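Local coordinates for putative 4-Hydroxy-2-oxoglutarate aldolase / 2-dehydro-3-deoxyphosphogluconate aldolase (Yersinia enterocolitica, PDB 3LM7), which is a putative aldolase of the KDGP aldolase family, with a chain that folds as a TIM barrel, at residues C16-A21 against I217-S222; N200-V205 against L241-K246. One frame throughout, in Å; residues are numbered along the deposited sequence.

Contact 1. Residues C16-A21 against I217-S222; sequences CLNVLA and IPHIYS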
ATOM      1  N   CYS A  16       8.303  -8.033  -4.486  1.00  7.41           N
ATOM      2  CA  CYS A  16       8.578  -9.475  -4.376  1.00  8.12           C
ATOM      3  C   CYS A  16       9.032  -9.938  -5.760  1.00  8.95           C
ATOM      4  O   CYS A  16       8.389  -9.640  -6.766  1.00  8.17           O
ATOM      5  CB  CYS A  16       7.305 -10.244  -3.910  1.00  5.75           C
ATOM      6  SG  CYS A  16       7.653 -12.023  -3.615  1.00  9.19           S
ATOM      7  N   LEU A  17      10.135 -10.675  -5.824  1.00  7.70           N
ATOM      8  CA  LEU A  17      10.615 -11.136  -7.122  1.00  7.81           C
ATOM      9  C   LEU A  17       9.722 -12.259  -7.606  1.00  5.89           C
ATOM     10  O   LEU A  17       9.126 -12.977  -6.802  1.00  6.61           O
ATOM     11  CB  LEU A  17      12.081 -11.697  -7.002  1.00  6.74           C
ATOM     12  CG  LEU A  17      13.076 -10.706  -6.448  1.00  7.83           C
ATOM     13  CD1 LEU A  17      14.413 -11.475  -6.340  1.00  9.18           C
ATOM     14  CD2 LEU A  17      13.262  -9.442  -7.359  1.00  5.29           C
ATOM     15  N   ASN A  18       9.692 -12.487  -8.919  1.00  6.89           N
ATOM     16  CA  ASN A  18       9.118 -13.681  -9.466  1.00  6.71           C
ATOM     17  C   ASN A  18      10.034 -14.285 -10.528  1.00  7.98           C
ATOM     18  O   ASN A  18      10.304 -13.645 -11.567  1.00  8.71           O
ATOM     19  CB  ASN A  18       7.656 -13.346  -9.984  1.00  7.20           C
ATOM     20  CG  ASN A  18       6.811 -14.577 -10.392  1.00  9.22           C
ATOM     21  OD1 ASN A  18       5.544 -14.588 -10.163  1.00 14.90           O
ATOM     22  ND2 ASN A  18       7.405 -15.542 -11.069  1.00  4.77           N
ATOM     23  N   VAL A  19      10.477 -15.542 -10.321  1.00  6.24           N
ATOM     24  CA  VAL A  19      11.450 -16.127 -11.249  1.00  7.03           C
ATOM     25  C   VAL A  19      11.036 -17.551 -11.369  1.00  7.71           C
ATOM     26  O   VAL A  19      10.275 -18.050 -10.535  1.00  9.39           O
ATOM     27  CB  VAL A  19      12.970 -15.986 -10.684  1.00  7.87           C
ATOM     28  CG1 VAL A  19      13.308 -14.532 -10.348  1.00  6.42           C
ATOM     29  CG2 VAL A  19      13.135 -16.807  -9.385  1.00  5.29           C
ATOM     30  N   LEU A  20      11.498 -18.239 -12.399  1.00 10.40           N
ATOM     31  CA  LEU A  20      11.110 -19.625 -12.629  1.00 11.59           C
ATOM     32  C   LEU A  20      12.069 -20.610 -11.965  1.00 12.93           C
ATOM     33  O   LEU A  20      13.244 -20.334 -11.849  1.00 12.24           O
ATOM     34  CB  LEU A  20      11.123 -19.923 -14.146  1.00 11.45           C
ATOM     35  CG  LEU A  20      10.150 -19.088 -14.977  1.00 17.62           C
ATOM     36  CD1 LEU A  20      10.257 -19.473 -16.460  1.00 18.49           C
ATOM     37  CD2 LEU A  20       8.650 -19.138 -14.432  1.00 16.76           C
ATOM     38  N   ALA A  21      11.574 -21.780 -11.596  1.00 12.99           N
ATOM     39  CA  ALA A  21      12.462 -22.846 -11.108  1.00 13.58           C
ATOM     40  C   ALA A  21      12.694 -23.848 -12.213  1.00 14.17           C
ATOM     41  O   ALA A  21      11.765 -24.220 -12.913  1.00 15.32           O
ATOM     42  CB  ALA A  21      11.863 -23.541  -9.856  1.00 13.20           C
ATOM     43  N   ILE A 217       5.663  -6.740  -8.432  1.00  7.32           N
ATOM     44  CA  ILE A 217       6.132  -8.141  -8.536  1.00  7.11           C
ATOM     45  C   ILE A 217       6.787  -8.244  -9.924  1.00  6.90           C
ATOM     46  O   ILE A 217       6.139  -8.552 -10.914  1.00  7.19           O
ATOM     47  CB  ILE A 217       4.992  -9.212  -8.351  1.00  5.37           C
ATOM     48  CG1 ILE A 217       4.358  -9.069  -6.955  1.00  7.03           C
ATOM     49  CG2 ILE A 217       5.578 -10.694  -8.556  1.00  5.29           C
ATOM     50  CD1 ILE A 217       3.036  -9.971  -6.745  1.00  7.64           C
ATOM     51  N   PRO A 218       8.089  -7.916 -10.012  1.00  8.19           N
ATOM     52  CA  PRO A 218       8.714  -7.968 -11.345  1.00  7.59           C
ATOM     53  C   PRO A 218       9.015  -9.410 -11.702  1.00  8.21           C
ATOM     54  O   PRO A 218       9.354 -10.188 -10.797  1.00  9.56           O
ATOM     55  CB  PRO A 218      10.026  -7.194 -11.156  1.00  6.15           C
ATOM     56  CG  PRO A 218      10.362  -7.334  -9.731  1.00  6.49           C
ATOM     57  CD  PRO A 218       8.982  -7.326  -8.988  1.00  8.42           C
ATOM     58  N   HIS A 219       8.926  -9.760 -12.986  1.00  6.30           N
ATOM     59  CA  HIS A 219       9.214 -11.116 -13.408  1.00  7.88           C
ATOM     60  C   HIS A 219      10.532 -11.115 -14.142  1.00  8.28           C
ATOM     61  O   HIS A 219      10.720 -10.267 -14.990  1.00  8.92           O
ATOM     62  CB  HIS A 219       8.110 -11.608 -14.365  1.00  7.31           C
ATOM     63  CG  HIS A 219       6.801 -11.803 -13.680  1.00  7.49           C
ATOM     64  ND1 HIS A 219       6.126 -13.001 -13.722  1.00  8.94           N
ATOM     65  CD2 HIS A 219       6.053 -10.966 -12.915  1.00  6.71           C
ATOM     66  CE1 HIS A 219       4.995 -12.887 -13.034  1.00  9.17           C
ATOM     67  NE2 HIS A 219       4.912 -11.660 -12.555  1.00  7.84           N
ATOM     68  N   ILE A 220      11.421 -12.060 -13.807  1.00  8.08           N
ATOM     69  CA  ILE A 220      12.743 -12.128 -14.445  1.00  9.38           C
ATOM     70  C   ILE A 220      13.033 -13.564 -14.855  1.00  7.84           C
ATOM     71  O   ILE A 220      13.138 -14.430 -14.029  1.00  9.03           O
ATOM     72  CB  ILE A 220      13.892 -11.607 -13.523  1.00  9.57           C
ATOM     73  CG1 ILE A 220      13.472 -10.341 -12.731  1.00  9.55           C
ATOM     74  CG2 ILE A 220      15.142 -11.350 -14.389  1.00 12.70           C
ATOM     75  CD1 ILE A 220      12.679 -10.644 -11.415  1.00  7.64           C
ATOM     76  N   TYR A 221      13.086 -13.799 -16.149  1.00  9.15           N
ATOM     77  CA  TYR A 221      13.017 -15.139 -16.703  1.00 11.83           C
ATOM     78  C   TYR A 221      14.335 -15.410 -17.461  1.00 12.99           C
ATOM     79  O   TYR A 221      15.372 -15.477 -16.832  1.00 13.48           O
ATOM     80  CB  TYR A 221      11.806 -15.275 -17.622  1.00 13.78           C
ATOM     81  CG  TYR A 221      10.450 -15.185 -16.915  1.00 13.10           C
ATOM     82  CD1 TYR A 221      10.291 -15.523 -15.562  1.00 19.30           C
ATOM     83  CD2 TYR A 221       9.333 -14.820 -17.615  1.00 18.97           C
ATOM     84  CE1 TYR A 221       9.015 -15.425 -14.902  1.00 14.66           C
ATOM     85  CE2 TYR A 221       8.047 -14.784 -16.994  1.00 15.95           C
ATOM     86  CZ  TYR A 221       7.917 -15.087 -15.651  1.00 15.41           C
ATOM     87  OH  TYR A 221       6.651 -15.063 -15.091  1.00 18.24           O
ATOM     88  N   SER A 222      14.310 -15.502 -18.793  1.00 14.24           N
ATOM     89  CA  SER A 222      15.448 -16.149 -19.468  1.00 15.28           C
ATOM     90  C   SER A 222      16.797 -15.429 -19.255  1.00 14.85           C
ATOM     91  O   SER A 222      17.830 -16.065 -19.370  1.00 13.35           O
ATOM     92  CB  SER A 222      15.164 -16.319 -20.977  1.00 15.57           C
ATOM     93  OG  SER A 222      15.078 -15.039 -21.566  1.00 18.40           O
TER
HETATM   94  O   HOH W   1       5.747 -16.661 -12.902  1.00 11.31           O
HETATM   95  O   HOH W   2      13.647 -17.210 -14.055  1.00 11.38           O
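Strand 17-20, the first of the barrel, is joined along its edge by residues 217-222, with Asn-18 bridged to His-219. The two segments run the same way, their directions 24° apart. Two backbone bonds hold the bridge. Asn-18 N donates to Pro-218 O over 3.0 Å, in a bent bond of 137°. Ile-220 N donates to Asn-18 O, also over 3.0 Å, and this bond is straighter. His-219 CA lies 3.3 Å from Asn-18 O in a CA-H...O contact. Toward Leu-20 the direct pairing stops. One water takes over, accepting from Leu-20 N and donating to Ile-220 O.

This seam fits the closure of a TIM barrel. The 217-222 segment follows helix 201-211 and lies where the eighth strand is expected, beside the first. On one side, Leu-17, Pro-218 and Ile-220 pack on helix 201-211. On the other, Asn-18 and His-219 stack side by side. Asn-18 CG is anti to its backbone nitrogen (chi1 -170°), which lays the amide over one face of the imidazole. Asn-18 CB is 3.9 Å from the centroid of the His-219 ring in a CH-pi contact, and amide CG also lies above that face. Both polar groups have further partners: Asn-18 OD1 bonds Ser-69 OG, and His-219 NE2 bonds Glu-191. His-219 ND1 and Tyr-221 OH share a short hydrogen bond of 2.5 Å. A second water accepts from Asn-18 ND2 at 2.7 Å and also bonds Tyr-221 OH. Bonds at both nitrogens fix the turn of the imidazole, and the tyrosine hydroxyl is held between His-219 and the water. Leu-20 crosses the tyrosine at about a right angle. Leu-20 CG is 3.6 Å from Tyr-221 CD1, and Leu-20 CD1 lies over a face of that ring.

Contact 2. Residues N200-V205 against L241-K246; sequences NFEQIV and LDIVKK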
ATOM      1  N   ASN A 200      18.589  -3.668 -16.486  1.00  9.39           N
ATOM      2  CA  ASN A 200      17.430  -2.727 -16.561  1.00  9.45           C
ATOM      3  C   ASN A 200      16.446  -2.907 -15.387  1.00  9.64           C
ATOM      4  O   ASN A 200      15.496  -2.173 -15.269  1.00  8.93           O
ATOM      5  CB  ASN A 200      16.706  -2.786 -17.915  1.00  8.49           C
ATOM      6  CG  ASN A 200      16.115  -4.154 -18.198  1.00 10.48           C
ATOM      7  OD1 ASN A 200      15.827  -4.935 -17.288  1.00  9.48           O
ATOM      8  ND2 ASN A 200      15.938  -4.458 -19.475  1.00  7.65           N
ATOM      9  N   PHE A 201      16.733  -3.880 -14.515  1.00  9.57           N
ATOM     10  CA  PHE A 201      15.839  -4.222 -13.422  1.00  8.74           C
ATOM     11  C   PHE A 201      15.675  -3.047 -12.515  1.00  9.26           C
ATOM     12  O   PHE A 201      14.556  -2.694 -12.188  1.00  7.41           O
ATOM     13  CB  PHE A 201      16.408  -5.399 -12.630  1.00  8.40           C
ATOM     14  CG  PHE A 201      15.605  -5.756 -11.386  1.00 10.53           C
ATOM     15  CD1 PHE A 201      14.473  -6.552 -11.502  1.00  6.55           C
ATOM     16  CD2 PHE A 201      16.016  -5.307 -10.116  1.00 10.20           C
ATOM     17  CE1 PHE A 201      13.717  -6.917 -10.314  1.00  7.69           C
ATOM     18  CE2 PHE A 201      15.304  -5.648  -8.940  1.00 10.75           C
ATOM     19  CZ  PHE A 201      14.156  -6.465  -9.035  1.00  6.82           C
ATOM     20  N   GLU A 202      16.782  -2.436 -12.044  1.00  8.07           N
ATOM     21  CA  GLU A 202      16.608  -1.311 -11.124  1.00  8.44           C
ATOM     22  C   GLU A 202      15.721  -0.194 -11.717  1.00 10.17           C
ATOM     23  O   GLU A 202      14.790   0.264 -11.054  1.00  8.91           O
ATOM     24  CB  GLU A 202      17.974  -0.697 -10.724  1.00  8.28           C
ATOM     25  CG  GLU A 202      17.802   0.525  -9.834  1.00 10.67           C
ATOM     26  CD  GLU A 202      19.142   0.971  -9.254  1.00  8.78           C
ATOM     27  OE1 GLU A 202      20.145   0.243  -9.374  1.00 12.13           O
ATOM     28  OE2 GLU A 202      19.155   2.029  -8.672  1.00 13.72           O
ATOM     29  N   GLN A 203      15.976   0.191 -12.964  1.00  8.67           N
ATOM     30  CA  GLN A 203      15.231   1.296 -13.511  1.00  9.59           C
ATOM     31  C   GLN A 203      13.733   0.909 -13.655  1.00  9.17           C
ATOM     32  O   GLN A 203      12.867   1.676 -13.301  1.00 10.34           O
ATOM     33  CB  GLN A 203      15.821   1.690 -14.866  1.00 10.49           C
ATOM     34  CG  GLN A 203      15.042   2.873 -15.490  1.00 12.11           C
ATOM     35  CD  GLN A 203      15.585   3.228 -16.885  1.00 16.90           C
ATOM     36  OE1 GLN A 203      16.594   2.675 -17.313  1.00 18.74           O
ATOM     37  NE2 GLN A 203      14.867   4.075 -17.618  1.00 15.02           N
ATOM     38  N   ILE A 204      13.458  -0.313 -14.063  1.00  6.31           N
ATOM     39  CA  ILE A 204      12.092  -0.735 -14.260  1.00  6.99           C
ATOM     40  C   ILE A 204      11.290  -0.766 -12.948  1.00  7.46           C
ATOM     41  O   ILE A 204      10.142  -0.269 -12.872  1.00  6.83           O
ATOM     42  CB  ILE A 204      12.046  -2.137 -15.031  1.00  7.18           C
ATOM     43  CG1 ILE A 204      12.321  -1.897 -16.533  1.00  7.54           C
ATOM     44  CG2 ILE A 204      10.665  -2.799 -14.808  1.00  6.41           C
ATOM     45  CD1 ILE A 204      12.690  -3.184 -17.398  1.00 10.49           C
ATOM     46  N   VAL A 205      11.907  -1.313 -11.905  1.00  6.19           N
ATOM     47  CA  VAL A 205      11.291  -1.265 -10.590  1.00  6.12           C
ATOM     48  C   VAL A 205      11.222   0.156 -10.014  1.00  8.18           C
ATOM     49  O   VAL A 205      10.191   0.523  -9.442  1.00  8.07           O
ATOM     50  CB  VAL A 205      11.987  -2.242  -9.588  1.00  6.07           C
ATOM     51  CG1 VAL A 205      11.300  -2.143  -8.169  1.00  6.19           C
ATOM     52  CG2 VAL A 205      11.935  -3.715 -10.157  1.00  3.50           C
ATOM     53  N   LEU A 241      17.959  -9.311  -5.439  1.00 11.69           N
ATOM     54  CA  LEU A 241      17.700  -8.948  -4.043  1.00 11.72           C
ATOM     55  C   LEU A 241      18.476  -7.686  -3.594  1.00 12.14           C
ATOM     56  O   LEU A 241      17.896  -6.751  -2.994  1.00 13.47           O
ATOM     57  CB  LEU A 241      18.038 -10.128  -3.111  1.00  9.89           C
ATOM     58  CG  LEU A 241      17.583  -9.911  -1.659  1.00 14.47           C
ATOM     59  CD1 LEU A 241      16.044  -9.612  -1.499  1.00 10.79           C
ATOM     60  CD2 LEU A 241      18.068 -11.102  -0.765  1.00 12.35           C
ATOM     61  N   ASP A 242      19.808  -7.671  -3.817  1.00 12.82           N
ATOM     62  CA  ASP A 242      20.597  -6.530  -3.413  1.00 11.31           C
ATOM     63  C   ASP A 242      20.074  -5.212  -4.033  1.00 11.87           C
ATOM     64  O   ASP A 242      20.067  -4.175  -3.357  1.00 11.60           O
ATOM     65  CB  ASP A 242      22.079  -6.717  -3.792  1.00 12.10           C
ATOM     66  CG  ASP A 242      22.780  -7.772  -2.956  1.00 17.64           C
ATOM     67  OD1 ASP A 242      22.236  -8.149  -1.924  1.00 17.59           O
ATOM     68  OD2 ASP A 242      23.861  -8.258  -3.377  1.00 21.74           O
ATOM     69  N   ILE A 243      19.661  -5.219  -5.306  1.00 11.03           N
ATOM     70  CA  ILE A 243      19.055  -3.996  -5.888  1.00 10.36           C
ATOM     71  C   ILE A 243      17.756  -3.625  -5.134  1.00 10.51           C
ATOM     72  O   ILE A 243      17.494  -2.444  -4.770  1.00  9.29           O
ATOM     73  CB  ILE A 243      18.737  -4.210  -7.412  1.00 10.64           C
ATOM     74  CG1 ILE A 243      20.064  -4.355  -8.184  1.00  9.88           C
ATOM     75  CG2 ILE A 243      17.900  -3.030  -7.986  1.00 11.66           C
ATOM     76  CD1 ILE A 243      19.879  -4.862  -9.629  1.00 11.36           C
ATOM     77  N   VAL A 244      16.932  -4.641  -4.877  1.00 10.17           N
ATOM     78  CA  VAL A 244      15.677  -4.394  -4.160  1.00 10.09           C
ATOM     79  C   VAL A 244      15.996  -3.714  -2.793  1.00 12.06           C
ATOM     80  O   VAL A 244      15.415  -2.662  -2.433  1.00 10.10           O
ATOM     81  CB  VAL A 244      14.900  -5.690  -3.955  1.00 10.19           C
ATOM     82  CG1 VAL A 244      13.709  -5.448  -2.996  1.00  9.82           C
ATOM     83  CG2 VAL A 244      14.403  -6.274  -5.395  1.00  7.80           C
ATOM     84  N   LYS A 245      16.965  -4.276  -2.050  1.00 11.94           N
ATOM     85  CA  LYS A 245      17.289  -3.685  -0.746  1.00 12.68           C
ATOM     86  C   LYS A 245      17.819  -2.267  -0.865  1.00 13.23           C
ATOM     87  O   LYS A 245      17.646  -1.423   0.052  1.00 13.86           O
ATOM     88  CB  LYS A 245      18.360  -4.540  -0.023  1.00 13.63           C
ATOM     89  CG  LYS A 245      17.802  -5.833   0.461  1.00 14.67           C
ATOM     90  CD  LYS A 245      18.920  -6.666   1.129  1.00 19.65           C
ATOM     91  CE  LYS A 245      18.305  -7.935   1.696  1.00 20.71           C
ATOM     92  NZ  LYS A 245      19.323  -8.640   2.556  1.00 20.94           N
ATOM     93  N   LYS A 246      18.477  -1.987  -1.990  1.00 13.56           N
ATOM     94  CA  LYS A 246      19.018  -0.633  -2.233  1.00 14.94           C
ATOM     95  C   LYS A 246      17.881   0.332  -2.456  1.00 14.42           C
ATOM     96  O   LYS A 246      17.898   1.469  -1.926  1.00 14.50           O
ATOM     97  CB  LYS A 246      19.982  -0.607  -3.473  1.00 14.65           C
ATOM     98  CG  LYS A 246      20.680   0.751  -3.666  1.00 19.80           C
ATOM     99  CD  LYS A 246      21.700   0.768  -4.828  1.00 16.18           C
ATOM    100  CE  LYS A 246      21.001   0.498  -6.153  1.00 17.83           C
ATOM    101  NZ  LYS A 246      21.942   0.554  -7.318  1.00 15.48           N
TER
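Phe-201 and Glu-202, in the first turn of helix 201-211, meet Ile-243, Val-244 and Lys-246 of helix 234-247. The helices lie side by side on the outside of the barrel, over strand 17-20. The axes of 201-205 and 241-246 approach to 10.3 Å and cross at -42°. A chi1 of 175° swings the Phe-201 ring toward helix 234-247, edge first. Its CD2 is 3.6 Å from Ile-243 CG2, and its CZ is 3.7 Å from Val-244 CG2. Both methyls lie near the ring plane. Val-205 CG2, one turn on, covers a face of the same ring. Ile-243 CG2 also touches Glu-202 CB at 3.6 Å.

Glu-202 is fully extended and carries its carboxylate past Ile-243. Lys-246 starts out extended, then bends at chi3 (62°), which brings its amine round to the acid. The two side chains cross at about a right angle. Lys-246 NZ donates to Glu-202 OE1 over 2.7 Å, from the syn side and somewhat out of the carboxylate plane. The lysine is exposed, so water would be expected to screen this salt bridge, while the carbons of Phe-201, Ile-243 and Val-244 form the more buried part.

Contact 1 is the deeper of the two. Its centre lies about 7 Å from the centre of the chain, against about 16 Å for the centre of contact 2. Contact 1 pairs backbones at the barrel seam and uses buried polar side chains and waters. Contact 2 joins two outer helices through carbon packing and one salt bridge on its solvent side. They meet in a shared apolar layer, with centres about 12 Å apart. Pro-218 CG is 3.4 Å from Phe-201 CE1, and Leu-17 CD2 is 3.5 Å from Phe-201 CZ. Leu-17 also packs on Val-244, so this one leucine of contact 1 touches both helices of contact 2.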